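PDB 4XXF: fuculose-1-phosphate aldolase from Glaciozyma antarctica, which belongs to the class II aldolase and adducin family, carries a zinc ion held by histidines, and assembles from four copies of its chain. Local coordinates for residues G98-I101 and H102-I105; E201-C204 and Q205-L208. All coordinates share one frame; numbering follows the deposited sequence.

Interaction 1: residues G98-I101 and H102-I105; sequences GFMI and HSAI
With chi1 at 172°, F99 sends its ring forward along helix 96-108, away from its own backbone N, and the ring atom CE2 comes to 3.9 Å from CB of S103, four residues on. M100 reaches the same serine by another route: its chain bends at both chi2 (-54°) and chi3 (-67°), which folds the thioether over beside the serine, with SD of M100 4.1 Å from S103 CB and the methyl CE alongside. The serine methylene is thus touched by an aromatic ring and a folded methionine, while its hydroxyl OG points on to the backbone O of Q79, with which it is hydrogen-bonded. The backbone beneath follows the i to i+4 pattern of an alpha-helix. S103 N donates to F99 O over 2.8 Å and A104 N to M100 O, while the bond from I105 N to I101 O is longer, at 3.3 Å. Another flank of the helix carries I101 and I105, whose CG2 and CD1 methyls meet loosely at 4.4 Å; CG1 of I105 also lies 3.5 Å from I101 O. H102 turns its imidazole back toward the preceding turn, where CD2 of H102 comes to 3.5 Å from G98 O. Its ND1 is hydrogen-bonded to OG1 of T47, and its ring meets that of H45 with the planes steeply inclined, a pair of links that would restrict rotation of the imidazole. The helix lies against the central mixed sheet, with H102 and I105 packing on I115 of strand 114-118 and both isoleucines on L184 of strand 182-187, while I101, A104 and I105 also touch helix 163-170.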
ATOM      1  N   GLY A  98      -9.420 -18.921  20.773  1.00 24.81           N
ATOM      2  CA  GLY A  98      -8.256 -18.070  20.632  1.00 26.07           C
ATOM      3  C   GLY A  98      -7.634 -17.691  21.957  1.00 23.26           C
ATOM      4  O   GLY A  98      -6.412 -17.743  22.116  1.00 22.29           O
ATOM      5  N   PHE A  99      -8.470 -17.334  22.923  1.00 24.38           N
ATOM      6  CA  PHE A  99      -7.952 -16.949  24.219  1.00 20.02           C
ATOM      7  C   PHE A  99      -7.238 -18.106  24.926  1.00 23.01           C
ATOM      8  O   PHE A  99      -6.216 -17.889  25.578  1.00 21.05           O
ATOM      9  CB  PHE A  99      -9.051 -16.405  25.137  1.00 21.23           C
ATOM     10  CG  PHE A  99      -8.569 -16.172  26.541  1.00 20.64           C
ATOM     11  CD1 PHE A  99      -7.798 -15.060  26.841  1.00 23.66           C
ATOM     12  CD2 PHE A  99      -8.821 -17.099  27.545  1.00 23.10           C
ATOM     13  CE1 PHE A  99      -7.309 -14.856  28.121  1.00 21.48           C
ATOM     14  CE2 PHE A  99      -8.341 -16.903  28.829  1.00 24.27           C
ATOM     15  CZ  PHE A  99      -7.584 -15.775  29.117  1.00 27.73           C
ATOM     16  N   MET A 100      -7.763 -19.322  24.807  1.00 23.26           N
ATOM     17  CA  MET A 100      -7.180 -20.452  25.521  1.00 21.78           C
ATOM     18  C   MET A 100      -5.817 -20.856  24.955  1.00 19.49           C
ATOM     19  O   MET A 100      -5.029 -21.474  25.661  1.00 21.78           O
ATOM     20  CB  MET A 100      -8.144 -21.640  25.524  1.00 25.85           C
ATOM     21  CG  MET A 100      -9.414 -21.379  26.337  1.00 29.83           C
ATOM     22  SD  MET A 100      -9.112 -20.849  28.049  1.00 28.17           S
ATOM     23  CE  MET A 100      -8.393 -22.331  28.755  1.00 32.04           C
ATOM     24  N   ILE A 101      -5.519 -20.492  23.710  1.00 17.80           N
ATOM     25  CA  ILE A 101      -4.138 -20.607  23.232  1.00 17.22           C
ATOM     26  C   ILE A 101      -3.225 -19.723  24.085  1.00 16.76           C
ATOM     27  O   ILE A 101      -2.161 -20.156  24.553  1.00 18.13           O
ATOM     28  CB  ILE A 101      -4.008 -20.230  21.747  1.00 17.64           C
ATOM     29  CG1 ILE A 101      -4.714 -21.285  20.893  1.00 24.99           C
ATOM     30  CG2 ILE A 101      -2.542 -20.130  21.355  1.00 20.52           C
ATOM     31  CD1 ILE A 101      -4.775 -20.947  19.414  1.00 25.33           C
ATOM     32  N   HIS A 102      -3.638 -18.480  24.298  1.00 17.42           N
ATOM     33  CA  HIS A 102      -2.856 -17.573  25.126  1.00 17.22           C
ATOM     34  C   HIS A 102      -2.787 -18.081  26.559  1.00 18.34           C
ATOM     35  O   HIS A 102      -1.736 -18.057  27.189  1.00 18.13           O
ATOM     36  CB  HIS A 102      -3.440 -16.162  25.106  1.00 16.87           C
ATOM     37  CG  HIS A 102      -3.308 -15.465  23.788  1.00 17.07           C
ATOM     38  ND1 HIS A 102      -3.034 -14.116  23.684  1.00 18.08           N
ATOM     39  CD2 HIS A 102      -3.436 -15.920  22.520  1.00 18.70           C
ATOM     40  CE1 HIS A 102      -2.986 -13.776  22.409  1.00 19.82           C
ATOM     41  NE2 HIS A 102      -3.222 -14.851  21.682  1.00 20.83           N
ATOM     42  N   SER A 103      -3.911 -18.559  27.072  1.00 18.38           N
ATOM     43  CA  SER A 103      -3.962 -18.994  28.449  1.00 18.94           C
ATOM     44  C   SER A 103      -2.956 -20.118  28.706  1.00 20.52           C
ATOM     45  O   SER A 103      -2.253 -20.112  29.727  1.00 22.42           O
ATOM     46  CB  SER A 103      -5.373 -19.450  28.809  1.00 22.33           C
ATOM     47  OG  SER A 103      -5.434 -19.789  30.176  1.00 23.74           O
ATOM     48  N   ALA A 104      -2.883 -21.077  27.783  1.00 20.37           N
ATOM     49  CA  ALA A 104      -1.940 -22.188  27.910  1.00 20.18           C
ATOM     50  C   ALA A 104      -0.499 -21.685  27.947  1.00 19.51           C
ATOM     51  O   ALA A 104       0.299 -22.152  28.753  1.00 20.39           O
ATOM     52  CB  ALA A 104      -2.120 -23.189  26.774  1.00 21.35           C
ATOM     53  N   ILE A 105      -0.160 -20.721  27.095  1.00 18.22           N
ATOM     54  CA  ILE A 105       1.193 -20.175  27.121  1.00 17.62           C
ATOM     55  C   ILE A 105       1.482 -19.396  28.419  1.00 17.89           C
ATOM     56  O   ILE A 105       2.537 -19.586  29.031  1.00 18.28           O
ATOM     57  CB  ILE A 105       1.448 -19.260  25.904  1.00 16.29           C
ATOM     58  CG1 ILE A 105       1.355 -20.061  24.602  1.00 17.06           C
ATOM     59  CG2 ILE A 105       2.811 -18.571  26.041  1.00 16.86           C
ATOM     60  CD1 ILE A 105       1.226 -19.177  23.355  1.00 16.70           C
TER

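Interaction 2: residues E201-C204 and Q205-L208; sequences EKQC and QVQL
K202 and Q205, one turn apart on alpha-helix 190-213 of the class II aldolase/adducin fold, lie side by side and point the same way. NZ of K202 donates to OE1 of Q205 over 2.8 Å, approaching 30° from the amide carbonyl plane. The lysine bends at chi2 and chi3 (57° and 64°), folding its ammonium toward the glutamine, which is extended beyond CG. On the next flank, the amide of Q203 crosses the V206 side chain, with NE2 of Q203 3.7 Å from CG1 of V206. Beneath these contacts, consecutive i to i+4 backbone bonds fix the spacing, from Q205 N to E201 O through L208 N to C204 O.

Further out, the lysine ammonium has a second partner in OG1 of T121 of a neighbouring subunit, and V206 packs on A125 of that subunit, so this face of the helix belongs to an interface of the tetramer. Within the chain, the carboxylate of E201 is hydrogen-bonded to S120 OG and to the backbone N atoms of G123 (both at OE1) and Y122 (at OE2), at the start of helix 121-127. T137 OG1 and A134 N hold OE1 of Q203 and OE1 of Q207, respectively. A water joins these two amides, accepting from Q203 NE2 at 2.8 Å and donating to Q207 OE1 at 2.7 Å.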
ATOM      1  N   GLU A 201       6.449 -10.224  10.956  1.00 10.13           N
ATOM      2  CA  GLU A 201       5.608  -9.966   9.791  1.00 11.32           C
ATOM      3  C   GLU A 201       6.432  -9.360   8.658  1.00 10.13           C
ATOM      4  O   GLU A 201       6.312  -9.773   7.499  1.00 10.96           O
ATOM      5  CB  GLU A 201       4.436  -9.050  10.164  1.00 11.72           C
ATOM      6  CG  GLU A 201       3.550  -8.578   8.983  1.00 12.88           C
ATOM      7  CD  GLU A 201       2.690  -9.654   8.348  1.00 14.02           C
ATOM      8  OE1 GLU A 201       2.676 -10.810   8.837  1.00 13.56           O
ATOM      9  OE2 GLU A 201       2.004  -9.309   7.361  1.00 14.01           O
ATOM     10  N   LYS A 202       7.301  -8.410   8.996  1.00  9.74           N
ATOM     11  CA  LYS A 202       8.164  -7.802   7.986  1.00  9.29           C
ATOM     12  C   LYS A 202       9.116  -8.818   7.369  1.00  9.29           C
ATOM     13  O   LYS A 202       9.283  -8.842   6.141  1.00 10.78           O
ATOM     14  CB  LYS A 202       8.956  -6.635   8.584  1.00 10.94           C
ATOM     15  CG  LYS A 202       9.889  -5.929   7.587  1.00 10.99           C
ATOM     16  CD  LYS A 202       9.182  -5.379   6.355  1.00 12.34           C
ATOM     17  CE  LYS A 202       8.177  -4.284   6.702  1.00 11.58           C
ATOM     18  NZ  LYS A 202       7.514  -3.740   5.480  1.00 12.34           N
ATOM     19  N   GLN A 203       9.741  -9.680   8.173  1.00 10.55           N
ATOM     20  CA  GLN A 203      10.668 -10.624   7.580  1.00 10.57           C
ATOM     21  C   GLN A 203       9.931 -11.671   6.736  1.00  9.83           C
ATOM     22  O   GLN A 203      10.474 -12.137   5.735  1.00 10.71           O
ATOM     23  CB  GLN A 203      11.539 -11.294   8.639  1.00 11.92           C
ATOM     24  CG  GLN A 203      12.635 -12.167   8.018  1.00 12.90           C
ATOM     25  CD  GLN A 203      13.584 -11.419   7.095  1.00 12.27           C
ATOM     26  OE1 GLN A 203      13.869 -10.243   7.288  1.00 12.53           O
ATOM     27  NE2 GLN A 203      14.089 -12.114   6.092  1.00 14.76           N
ATOM     28  N   CYS A 204       8.702 -12.037   7.111  1.00 10.54           N
ATOM     29  CA  CYS A 204       7.921 -12.916   6.244  1.00  9.77           C
ATOM     30  C   CYS A 204       7.660 -12.243   4.893  1.00 10.89           C
ATOM     31  O   CYS A 204       7.771 -12.882   3.850  1.00 10.96           O
ATOM     32  CB  CYS A 204       6.597 -13.292   6.904  1.00 10.95           C
ATOM     33  SG  CYS A 204       6.735 -14.459   8.265  1.00 12.39           S
ATOM     34  N   GLN A 205       7.325 -10.954   4.921  1.00  9.72           N
ATOM     35  CA  GLN A 205       7.145 -10.182   3.703  1.00 10.52           C
ATOM     36  C   GLN A 205       8.405 -10.191   2.849  1.00 10.19           C
ATOM     37  O   GLN A 205       8.351 -10.402   1.632  1.00 10.82           O
ATOM     38  CB  GLN A 205       6.754  -8.748   4.052  1.00  9.98           C
ATOM     39  CG  GLN A 205       6.450  -7.874   2.834  1.00 11.45           C
ATOM     40  CD  GLN A 205       6.211  -6.436   3.215  1.00 10.49           C
ATOM     41  OE1 GLN A 205       6.347  -6.057   4.385  1.00 12.10           O
ATOM     42  NE2 GLN A 205       5.831  -5.619   2.235  1.00 13.17           N
ATOM     43  N   VAL A 206       9.540  -9.962   3.501  1.00 11.07           N
ATOM     44  CA  VAL A 206      10.837  -9.941   2.841  1.00 12.64           C
ATOM     45  C   VAL A 206      11.155 -11.303   2.214  1.00 10.32           C
ATOM     46  O   VAL A 206      11.601 -11.372   1.065  1.00 11.58           O
ATOM     47  CB  VAL A 206      11.941  -9.527   3.841  1.00 10.11           C
ATOM     48  CG1 VAL A 206      13.312  -9.877   3.314  1.00 12.96           C
ATOM     49  CG2 VAL A 206      11.831  -8.030   4.152  1.00 13.50           C
ATOM     50  N   GLN A 207      10.914 -12.386   2.940  1.00 10.92           N
ATOM     51  CA  GLN A 207      11.213 -13.703   2.397  1.00 11.69           C
ATOM     52  C   GLN A 207      10.318 -14.026   1.196  1.00 11.35           C
ATOM     53  O   GLN A 207      10.798 -14.600   0.220  1.00 11.70           O
ATOM     54  CB  GLN A 207      11.078 -14.804   3.459  1.00 11.85           C
ATOM     55  CG  GLN A 207      11.392 -16.197   2.871  1.00 14.13           C
ATOM     56  CD  GLN A 207      11.880 -17.220   3.871  1.00 14.79           C
ATOM     57  OE1 GLN A 207      12.038 -16.945   5.069  1.00 14.27           O
ATOM     58  NE2 GLN A 207      12.108 -18.426   3.377  1.00 15.95           N
ATOM     59  N   LEU A 208       9.035 -13.667   1.261  1.00 11.32           N
ATOM     60  CA  LEU A 208       8.133 -13.903   0.124  1.00 10.69           C
ATOM     61  C   LEU A 208       8.611 -13.135  -1.117  1.00 10.70           C
ATOM     62  O   LEU A 208       8.595 -13.660  -2.232  1.00 12.16           O
ATOM     63  CB  LEU A 208       6.691 -13.516   0.479  1.00 10.86           C
ATOM     64  CG  LEU A 208       6.032 -14.421   1.522  1.00 10.92           C
ATOM     65  CD1 LEU A 208       4.814 -13.744   2.137  1.00 13.21           C
ATOM     66  CD2 LEU A 208       5.667 -15.778   0.917  1.00 11.93           C
TER
HETATM   67  O   HOH W   1      13.519 -14.856   5.814  1.00 14.98           O

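Overall arrangement
Interactions 1 and 2 lie in series along the chain, each within a single helix, and do not touch: their centres are 25 Å apart and their nearest atoms about 15 Å. Strand 182-187 of the central sheet is common ground, since both contacts pack side chains on it; interaction 1 also meets strand 114-118, where H102 touches H117. H117, H119 and H181 bind the zinc ion. Interaction 1 is the nearer to a zinc ion, with the I101 side chain about 6 Å away; the side chain of E201 in interaction 2 is about 12 Å from a bound zinc ion. Residues 98-105 meet no other chain, whereas 201-208 contact two other subunits.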